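Local coordinates for PfkB (Polaromonas sp. JS666, PDB 4DU5), which probably phosphorylates a sugar or related small molecule using ATP, as a member of the pfkB family of carbohydrate kinases, at residues G160-I165 and L170-K175; P191-T196 and M222-F227; T196-P201 and D206-L211; F240-Q243 and L248-V251. All coordinates share one frame; numbering follows the deposited sequence.

Interaction 1 (G160-I165 and L170-K175); sequences GVFPAI and LPAARK
Leu170 lies against Pro163 where the loop after strand 153-159 turns back on the start of helix 169-182. From CB outward, the leucine meets the proline twice. Its CB sits 3.8 Å from the carbonyl O of Pro163, a plain van der Waals approach. At chi1 -170° CG stands anti to the backbone N, and one of its two methyls, CD1, ends 3.8 Å from Pro163 CB. The first touch is thus at the root, through the carbonyl, and the second at the tip, through the ring.

Pro163 CB has a second neighbour one turn along the helix. The methyl of Ala173 points at the loop and lies 3.9 Å from Pro163 CB, so this one proline carbon touches both the leucine tip and the alanine. Phe162 adds a looser layer: both alanine methyls approach its ring obliquely, with CD2 4.3 Å from Ala173 CB and CE2 4.4 Å from Ala172 CB.

No hydrogen bond joins the two segments. The backbone of Phe162 has polar partners outside them: its N bonds to Glu61 OE1 and its O to Thr169 OG1. Leu211 of helix 201-212 packs on both Pro163 and Ala173. This is the strand-to-helix connection of a beta-alpha-beta crossover, from strand 153-159 through helix 169-182 to strand 186-190, in the ribokinase-like fold of pfkB kinases.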
# COMPACT_ATOMS: atom_id res chain seq x y z
N GLY A 160 -13.40 -14.78 14.00
CA GLY A 160 -14.38 -14.24 13.09
C GLY A 160 -13.77 -13.50 11.90
O GLY A 160 -14.47 -13.20 10.94
N VAL A 161 -12.47 -13.21 11.95
CA VAL A 161 -11.81 -12.44 10.90
C VAL A 161 -11.57 -13.31 9.67
O VAL A 161 -12.21 -13.08 8.64
CB VAL A 161 -10.52 -11.80 11.35
CG1 VAL A 161 -9.95 -11.00 10.25
CG2 VAL A 161 -10.79 -10.91 12.52
N PHE A 162 -10.70 -14.31 9.77
CA PHE A 162 -10.46 -15.18 8.64
C PHE A 162 -11.72 -15.51 7.80
O PHE A 162 -11.73 -15.30 6.60
CB PHE A 162 -9.72 -16.44 9.05
CG PHE A 162 -9.30 -17.29 7.91
CD1 PHE A 162 -8.57 -16.75 6.85
CD2 PHE A 162 -9.62 -18.66 7.88
CE1 PHE A 162 -8.16 -17.56 5.77
CE2 PHE A 162 -9.22 -19.49 6.79
CZ PHE A 162 -8.48 -18.94 5.73
N PRO A 163 -12.79 -15.99 8.44
CA PRO A 163 -13.96 -16.25 7.61
C PRO A 163 -14.59 -15.01 6.92
O PRO A 163 -15.33 -15.17 5.96
CB PRO A 163 -14.95 -16.86 8.58
CG PRO A 163 -14.54 -16.35 9.89
CD PRO A 163 -13.04 -16.30 9.86
N ALA A 164 -14.27 -13.81 7.40
CA ALA A 164 -14.88 -12.56 6.91
C ALA A 164 -14.10 -11.91 5.79
O ALA A 164 -14.40 -10.79 5.40
CB ALA A 164 -15.01 -11.55 8.04
N ILE A 165 -13.10 -12.60 5.28
CA ILE A 165 -12.07 -11.92 4.50
C ILE A 165 -12.42 -11.78 3.03
O ILE A 165 -12.28 -10.70 2.45
CB ILE A 165 -10.70 -12.56 4.77
CG1 ILE A 165 -10.13 -11.97 6.06
CG2 ILE A 165 -9.74 -12.39 3.58
CD1 ILE A 165 -8.63 -12.13 6.17
N LEU A 170 -14.46 -18.22 3.93
CA LEU A 170 -15.55 -18.86 4.68
C LEU A 170 -15.62 -20.38 4.47
O LEU A 170 -15.51 -21.13 5.45
CB LEU A 170 -16.89 -18.20 4.37
CG LEU A 170 -18.09 -18.58 5.24
CD1 LEU A 170 -17.76 -18.62 6.75
CD2 LEU A 170 -19.27 -17.63 4.95
N PRO A 171 -15.77 -20.84 3.21
CA PRO A 171 -15.65 -22.27 2.95
C PRO A 171 -14.48 -22.94 3.72
O PRO A 171 -14.67 -24.02 4.32
CB PRO A 171 -15.39 -22.34 1.43
CG PRO A 171 -15.33 -20.90 0.96
CD PRO A 171 -16.08 -20.11 1.98
N ALA A 172 -13.30 -22.31 3.69
CA ALA A 172 -12.08 -22.87 4.26
C ALA A 172 -12.07 -22.85 5.80
O ALA A 172 -11.46 -23.71 6.43
CB ALA A 172 -10.87 -22.14 3.73
N ALA A 173 -12.74 -21.87 6.39
CA ALA A 173 -12.87 -21.81 7.84
C ALA A 173 -13.75 -22.98 8.25
O ALA A 173 -13.28 -23.90 8.92
CB ALA A 173 -13.45 -20.46 8.29
N ARG A 174 -15.01 -22.95 7.80
CA ARG A 174 -15.93 -24.07 7.91
C ARG A 174 -15.27 -25.44 7.76
O ARG A 174 -15.43 -26.28 8.64
CB ARG A 174 -17.07 -23.94 6.90
CG ARG A 174 -17.85 -22.67 7.06
CD ARG A 174 -19.33 -22.94 7.11
NE ARG A 174 -19.93 -22.99 5.78
CZ ARG A 174 -20.45 -21.93 5.15
NH1 ARG A 174 -20.43 -20.73 5.72
NH2 ARG A 174 -20.97 -22.07 3.94
N LYS A 175 -14.54 -25.65 6.67
CA LYS A 175 -13.94 -26.96 6.41
C LYS A 175 -12.78 -27.27 7.35
O LYS A 175 -12.60 -28.41 7.79
CB LYS A 175 -13.46 -27.06 4.95
CG LYS A 175 -13.66 -28.45 4.35
CD LYS A 175 -15.06 -28.57 3.65
CE LYS A 175 -15.63 -30.01 3.68
NZ LYS A 175 -14.53 -31.04 3.62

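Interaction 2 (P191-T196 and M222-F227); sequences PNLRPT and MEEGRF
Leu193 packs against Glu224 and Phe227, bringing the loop that leaves strand 186-190 against helix 222-229, the helix that follows the next strand, 217-218, in the ribokinase-like fold. From its sequence setting, Glu224 probably corresponds to the glutamate of the family's NXXE motif, although the motif's asparagine is not kept here.

Leu193 loses more surface to the contact than any other residue here. It and Glu224 run past each other in opposite directions, touching through Leu193 CG and Glu224 CG at 3.9 Å. The same Glu224 methylene is 4.0 Å from Pro191 O, so the aliphatic root of the acid rests on the loop. A bend at chi2, 74°, then turns the carboxylate off that line.

One turn further along the helix, Phe227 meets the leucine's end. It swings its ring out with CG opposite the amide nitrogen (chi1 -172°), bringing it to Leu193 CD1, which lies 3.9 Å from Phe227 CD1 at an oblique angle. Met204 of helix 201-212 touches both Leu193 and Phe227, and Arg205 makes a cation-pi contact with the ring.

The polar link is a single water, which accepts from Leu193 N at 3.0 Å and donates to Glu224 OE2 at 3.1 Å.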
# COMPACT_ATOMS: atom_id res chain seq x y z
N PRO A 191 -15.42 -15.46 18.43
CA PRO A 191 -16.37 -14.79 17.53
C PRO A 191 -16.15 -13.29 17.39
O PRO A 191 -17.01 -12.50 17.78
CB PRO A 191 -17.72 -15.04 18.19
CG PRO A 191 -17.43 -15.26 19.60
CD PRO A 191 -16.06 -15.84 19.71
N ASN A 192 -15.01 -12.90 16.83
CA ASN A 192 -14.72 -11.49 16.58
C ASN A 192 -15.70 -10.89 15.60
O ASN A 192 -16.07 -11.53 14.63
CB ASN A 192 -13.35 -11.38 15.96
CG ASN A 192 -12.27 -11.36 16.98
OD1 ASN A 192 -12.21 -10.45 17.82
ND2 ASN A 192 -11.38 -12.33 16.92
N LEU A 193 -16.10 -9.64 15.83
CA LEU A 193 -16.98 -8.98 14.88
C LEU A 193 -16.25 -7.89 14.14
O LEU A 193 -15.79 -6.92 14.75
CB LEU A 193 -18.18 -8.36 15.59
CG LEU A 193 -19.09 -9.24 16.40
CD1 LEU A 193 -20.39 -8.50 16.55
CD2 LEU A 193 -19.30 -10.57 15.68
N ARG A 194 -16.11 -8.04 12.84
CA ARG A 194 -15.60 -6.95 12.03
C ARG A 194 -16.63 -6.69 10.94
O ARG A 194 -16.73 -7.45 9.96
CB ARG A 194 -14.24 -7.30 11.44
CG ARG A 194 -13.23 -7.86 12.45
CD ARG A 194 -12.23 -6.83 12.88
NE ARG A 194 -11.87 -7.06 14.27
CZ ARG A 194 -10.72 -7.59 14.68
NH1 ARG A 194 -9.78 -7.95 13.80
NH2 ARG A 194 -10.52 -7.75 15.99
N PRO A 195 -17.44 -5.63 11.12
CA PRO A 195 -18.58 -5.39 10.23
C PRO A 195 -18.15 -4.97 8.81
O PRO A 195 -18.70 -5.47 7.82
CB PRO A 195 -19.37 -4.29 10.95
CG PRO A 195 -18.55 -3.90 12.19
CD PRO A 195 -17.19 -4.47 12.00
N THR A 196 -17.17 -4.06 8.72
CA THR A 196 -16.59 -3.66 7.45
C THR A 196 -16.31 -4.87 6.56
O THR A 196 -16.36 -4.78 5.34
CB THR A 196 -15.26 -2.90 7.63
OG1 THR A 196 -14.18 -3.84 7.77
CG2 THR A 196 -15.31 -1.91 8.85
N MSE A 222 -19.02 -10.22 26.08
CA MSE A 222 -20.39 -9.82 26.42
C MSE A 222 -21.08 -9.02 25.33
O MSE A 222 -22.19 -9.35 24.95
CB MSE A 222 -20.38 -8.95 27.67
CG MSE A 222 -21.28 -9.39 28.83
SE MSE A 222 -22.78 -10.58 28.43
CE MSE A 222 -24.04 -9.26 27.66
N GLU A 223 -20.42 -7.95 24.85
CA GLU A 223 -20.94 -7.05 23.82
C GLU A 223 -21.26 -7.82 22.54
O GLU A 223 -22.39 -7.75 22.03
CB GLU A 223 -19.94 -5.94 23.46
CG GLU A 223 -19.09 -5.32 24.62
CD GLU A 223 -18.11 -4.21 24.12
OE1 GLU A 223 -17.70 -4.22 22.93
OE2 GLU A 223 -17.75 -3.33 24.95
N GLU A 224 -20.26 -8.53 22.03
CA GLU A 224 -20.42 -9.40 20.87
C GLU A 224 -21.55 -10.39 21.13
O GLU A 224 -22.42 -10.58 20.29
CB GLU A 224 -19.13 -10.16 20.57
CG GLU A 224 -17.95 -9.32 20.08
CD GLU A 224 -17.30 -8.48 21.18
OE1 GLU A 224 -17.18 -8.98 22.33
OE2 GLU A 224 -16.92 -7.32 20.88
N GLY A 225 -21.54 -11.01 22.30
CA GLY A 225 -22.55 -12.00 22.66
C GLY A 225 -23.96 -11.46 22.64
O GLY A 225 -24.88 -12.16 22.25
N ARG A 226 -24.13 -10.21 23.07
CA ARG A 226 -25.43 -9.55 23.06
C ARG A 226 -25.88 -9.39 21.61
O ARG A 226 -26.99 -9.77 21.26
CB ARG A 226 -25.43 -8.21 23.84
N PHE A 227 -24.99 -8.88 20.75
CA PHE A 227 -25.30 -8.81 19.33
C PHE A 227 -25.62 -10.16 18.68
O PHE A 227 -26.53 -10.26 17.87
CB PHE A 227 -24.14 -8.18 18.58
CG PHE A 227 -24.44 -7.88 17.13
CD1 PHE A 227 -24.30 -8.88 16.15
CD2 PHE A 227 -24.83 -6.60 16.74
CE1 PHE A 227 -24.57 -8.62 14.82
CE2 PHE A 227 -25.10 -6.31 15.41
CZ PHE A 227 -24.97 -7.33 14.44
O HOH W 1 -15.68 -7.75 18.06

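Interaction 3 (T196-P201 and D206-L211); sequences TLWATP and DAINDL
Trp198 reaches from the loop before helix 201-212 to the helix itself and touches it with the far end of its indole. The close part is the six-membered ring on Ala207. The alanine methyl points at the loop, and its CB lies 3.3 Å from Trp198 CH2 and 3.5 Å from Trp198 CZ3, with the ring tilted obliquely to it. Beside this, Ile208 sends its CD1 to within 4.1 Å of Trp198 CZ2. The CB of that isoleucine does not point at the loop; only its end draws near the indole. Behind the ring, Ala164 of the preceding strand-to-helix loop touches the tryptophan, while Leu203 and Met204 on the first turn of the helix also pack on it.

Away from the indole the two segments separate. The nearest CA atoms, of Trp198 and Ala207, are still 9.6 Å apart, so a long side chain, not the backbone, spans the distance. Ala199, Pro201 and Asp206 lie on the solvent side. Thr200 holds the N-cap position there, but its side chain is not modelled past CB. Beyond the contact, Asp210 forms a salt bridge with Arg214.

No hydrogen bond joins the two segments; the contact is apolar. It joins the loop after strand 186-190 to helix 201-212, in the beta-alpha-beta crossover that runs on to strand 217-218 of the ribokinase-like fold.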
# COMPACT_ATOMS: atom_id res chain seq x y z
N THR A 196 -17.17 -4.06 8.72
CA THR A 196 -16.59 -3.66 7.45
C THR A 196 -16.31 -4.87 6.56
O THR A 196 -16.36 -4.78 5.34
CB THR A 196 -15.26 -2.90 7.63
OG1 THR A 196 -14.18 -3.84 7.77
CG2 THR A 196 -15.31 -1.91 8.85
N LEU A 197 -15.99 -6.00 7.17
CA LEU A 197 -15.65 -7.19 6.39
C LEU A 197 -16.85 -7.98 5.86
O LEU A 197 -16.70 -8.82 4.98
CB LEU A 197 -14.76 -8.08 7.24
CG LEU A 197 -13.33 -7.57 7.41
CD1 LEU A 197 -12.45 -8.68 8.00
CD2 LEU A 197 -12.77 -7.08 6.08
N TRP A 198 -18.02 -7.73 6.41
CA TRP A 198 -19.21 -8.51 6.09
C TRP A 198 -20.21 -7.66 5.33
O TRP A 198 -20.35 -6.45 5.60
CB TRP A 198 -19.89 -9.00 7.37
CG TRP A 198 -19.14 -10.04 8.08
CD1 TRP A 198 -18.28 -9.85 9.11
CD2 TRP A 198 -19.17 -11.45 7.83
NE1 TRP A 198 -17.76 -11.05 9.52
CE2 TRP A 198 -18.29 -12.05 8.76
CE3 TRP A 198 -19.85 -12.27 6.92
CZ2 TRP A 198 -18.07 -13.44 8.80
CZ3 TRP A 198 -19.63 -13.66 6.95
CH2 TRP A 198 -18.74 -14.22 7.89
N ALA A 199 -20.92 -8.31 4.41
CA ALA A 199 -21.84 -7.65 3.47
C ALA A 199 -23.09 -7.03 4.12
O ALA A 199 -23.31 -5.81 4.02
CB ALA A 199 -22.22 -8.60 2.34
N THR A 200 -23.89 -7.88 4.78
CA THR A 200 -24.93 -7.40 5.71
C THR A 200 -24.52 -7.79 7.13
O THR A 200 -24.01 -8.89 7.34
CB THR A 200 -26.30 -8.00 5.37
N PRO A 201 -24.94 -7.01 8.10
CA PRO A 201 -24.72 -7.31 9.50
C PRO A 201 -25.36 -8.58 9.87
O PRO A 201 -24.86 -9.32 10.66
CB PRO A 201 -25.44 -6.19 10.18
CG PRO A 201 -25.14 -5.06 9.31
CD PRO A 201 -25.17 -5.59 7.91
N ASP A 206 -25.39 -14.67 11.12
CA ASP A 206 -25.66 -16.04 10.70
C ASP A 206 -24.39 -16.85 10.57
O ASP A 206 -24.31 -17.98 11.06
CB ASP A 206 -26.50 -16.10 9.42
CG ASP A 206 -27.99 -15.84 9.69
OD1 ASP A 206 -28.34 -14.67 9.97
OD2 ASP A 206 -28.80 -16.81 9.63
N ALA A 207 -23.39 -16.25 9.93
CA ALA A 207 -22.14 -16.96 9.68
C ALA A 207 -21.32 -17.23 10.96
O ALA A 207 -20.96 -18.38 11.24
CB ALA A 207 -21.31 -16.22 8.64
N ILE A 208 -21.02 -16.17 11.71
CA ILE A 208 -20.28 -16.32 12.95
C ILE A 208 -20.97 -17.40 13.81
O ILE A 208 -20.32 -18.37 14.20
CB ILE A 208 -20.13 -14.98 13.69
CG1 ILE A 208 -19.07 -14.10 13.03
CG2 ILE A 208 -19.83 -15.18 15.15
CD1 ILE A 208 -17.82 -14.80 12.65
N ASN A 209 -22.28 -17.26 14.03
CA ASN A 209 -23.04 -18.30 14.75
C ASN A 209 -23.09 -19.69 14.13
O ASN A 209 -23.39 -20.65 14.81
CB ASN A 209 -24.47 -17.88 15.06
CG ASN A 209 -24.57 -16.82 16.15
OD1 ASN A 209 -23.66 -16.62 16.95
ND2 ASN A 209 -25.70 -16.13 16.17
N ASP A 210 -22.82 -19.81 12.84
CA ASP A 210 -22.86 -21.13 12.20
C ASP A 210 -21.49 -21.77 12.39
O ASP A 210 -21.37 -22.98 12.53
CB ASP A 210 -23.26 -21.02 10.71
CG ASP A 210 -22.99 -22.33 9.91
OD1 ASP A 210 -23.77 -23.30 10.06
OD2 ASP A 210 -21.97 -22.36 9.15
N LEU A 211 -20.47 -20.93 12.39
CA LEU A 211 -19.14 -21.37 12.75
C LEU A 211 -19.12 -21.90 14.20
O LEU A 211 -18.39 -22.83 14.53
CB LEU A 211 -18.14 -20.23 12.55
CG LEU A 211 -17.81 -19.83 11.11
CD1 LEU A 211 -17.43 -18.35 10.99
CD2 LEU A 211 -16.73 -20.72 10.54

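Interaction 4 (F240-Q243 and L248-V251)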
# COMPACT_ATOMS: atom_id res chain seq x y z
N PHE A 240 -26.53 -20.26 24.99
CA PHE A 240 -26.74 -20.18 23.56
C PHE A 240 -25.70 -21.01 22.78
O PHE A 240 -26.04 -21.68 21.80
CB PHE A 240 -26.67 -18.72 23.10
CG PHE A 240 -26.95 -18.52 21.65
CD1 PHE A 240 -25.95 -18.70 20.70
CD2 PHE A 240 -28.23 -18.17 21.23
CE1 PHE A 240 -26.22 -18.54 19.34
CE2 PHE A 240 -28.51 -18.00 19.89
CZ PHE A 240 -27.51 -18.19 18.93
N TYR A 241 -24.45 -20.94 23.20
CA TYR A 241 -23.39 -21.68 22.51
C TYR A 241 -23.20 -23.07 23.03
O TYR A 241 -22.61 -23.91 22.35
CB TYR A 241 -22.08 -20.91 22.51
CG TYR A 241 -22.19 -19.64 21.74
CD1 TYR A 241 -22.21 -19.65 20.36
CD2 TYR A 241 -22.32 -18.43 22.40
CE1 TYR A 241 -22.35 -18.48 19.64
CE2 TYR A 241 -22.43 -17.25 21.69
CZ TYR A 241 -22.46 -17.29 20.30
OH TYR A 241 -22.58 -16.12 19.61
N ARG A 242 -23.69 -23.33 24.24
CA ARG A 242 -23.72 -24.70 24.75
C ARG A 242 -24.74 -25.46 23.94
O ARG A 242 -24.52 -26.61 23.57
CB ARG A 242 -24.12 -24.77 26.23
CG ARG A 242 -23.17 -24.08 27.20
CD ARG A 242 -21.76 -24.70 27.21
NE ARG A 242 -21.72 -26.16 27.24
CZ ARG A 242 -21.91 -26.90 28.32
NH1 ARG A 242 -22.18 -26.33 29.48
NH2 ARG A 242 -21.84 -28.22 28.23
N GLN A 243 -25.86 -24.80 23.65
CA GLN A 243 -26.94 -25.48 22.94
C GLN A 243 -26.57 -25.79 21.50
O GLN A 243 -26.94 -26.84 21.00
CB GLN A 243 -28.27 -24.73 23.05
CG GLN A 243 -29.14 -25.30 24.16
CD GLN A 243 -29.69 -24.22 25.09
OE1 GLN A 243 -30.28 -23.22 24.64
NE2 GLN A 243 -29.50 -24.42 26.40
N LEU A 248 -17.46 -25.78 26.13
CA LEU A 248 -16.99 -24.74 27.01
C LEU A 248 -17.34 -23.42 26.38
O LEU A 248 -17.11 -23.22 25.19
CB LEU A 248 -15.46 -24.83 27.17
CG LEU A 248 -14.73 -23.90 28.15
CD1 LEU A 248 -15.09 -24.29 29.58
CD2 LEU A 248 -13.26 -23.98 27.95
N VAL A 249 -17.94 -22.54 27.16
CA VAL A 249 -17.98 -21.14 26.80
C VAL A 249 -17.34 -20.33 27.92
O VAL A 249 -17.63 -20.54 29.11
CB VAL A 249 -19.40 -20.65 26.55
CG1 VAL A 249 -19.37 -19.23 25.97
CG2 VAL A 249 -20.13 -21.61 25.62
N VAL A 250 -16.46 -19.42 27.53
CA VAL A 250 -15.86 -18.47 28.44
C VAL A 250 -16.24 -17.13 27.87
O VAL A 250 -15.76 -16.75 26.79
CB VAL A 250 -14.34 -18.54 28.43
CG1 VAL A 250 -13.79 -17.64 29.48
CG2 VAL A 250 -13.85 -19.96 28.65
N VAL A 251 -17.10 -16.40 28.61
CA VAL A 251 -17.58 -15.08 28.19
C VAL A 251 -16.73 -14.03 28.88
O VAL A 251 -16.63 -14.05 30.09
CB VAL A 251 -19.06 -14.88 28.59
CG1 VAL A 251 -19.54 -13.51 28.18
CG2 VAL A 251 -19.96 -15.97 28.00
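Val249 meets helix 234-243 with one methyl, CG2, and the apolar part of the contact is gathered there. CG2 lies 3.7 Å from Tyr241 CB and 3.8 Å from Arg242 CD, so it touches two consecutive helix residues. The valine points at the helix. Tyr241 also starts toward the strand, but beyond CB its side chain leads away, and only its root takes part. Arg242 starts neither toward nor away from the strand, but its end comes nearer: the bend at chi2 (-62°) brings CD to the valine, and the one at chi3 (-45°) then turns NE.

This is the helix-to-strand return of a beta-alpha-beta unit in the ribokinase-like fold. The chain leaves strand 217-218, runs through helices 222-229 and 234-243, and re-enters the sheet at strand 248-252, parallel to its predecessor. Val249 looks to this side of the sheet, whereas Leu248 points away from the helix and packs on Leu295 of helix 283-296.

The polar groups find their partners outside the two segments. Arg242 NE bonds to Ala246 O in the connecting turn, and Arg242 NH1 forms a salt bridge with Asp261 OD1, on the strand antiparallel to 248-252; the guanidinium is thus tied at two points. Tyr241 OH hydrogen-bonds with Asn209 OD1 of helix 201-212.

Within the helix, Phe240 and Tyr241 also meet ring to ring: Phe240 CD1 stands 3.6 Å above the Tyr241 plane, over its centre, and Tyr241 CD1 lies in plane at the edge of the Phe240 ring.

Overall arrangement
All four contacts belong to one fold: interactions 1 to 3 involve loops that leave parallel strands, whereas interaction 4 joins a helix directly to a strand. Interactions 1, 3 and 4 are mainly buried and interaction 2 partly so; it brings in a bridging water, while the others meet through apolar groups. Interactions 2 and 3 share Thr196, and Pro191 packs on Ile208, so the same loop meets two helices. Interaction 1 joins interaction 3 where Gly160 CA lies 3.5 Å from Ile208 CD1. Interaction 4, about 20 Å from interaction 1 between centres, touches interaction 3 where Phe240 CZ lies 3.9 Å from Asn209 ND2.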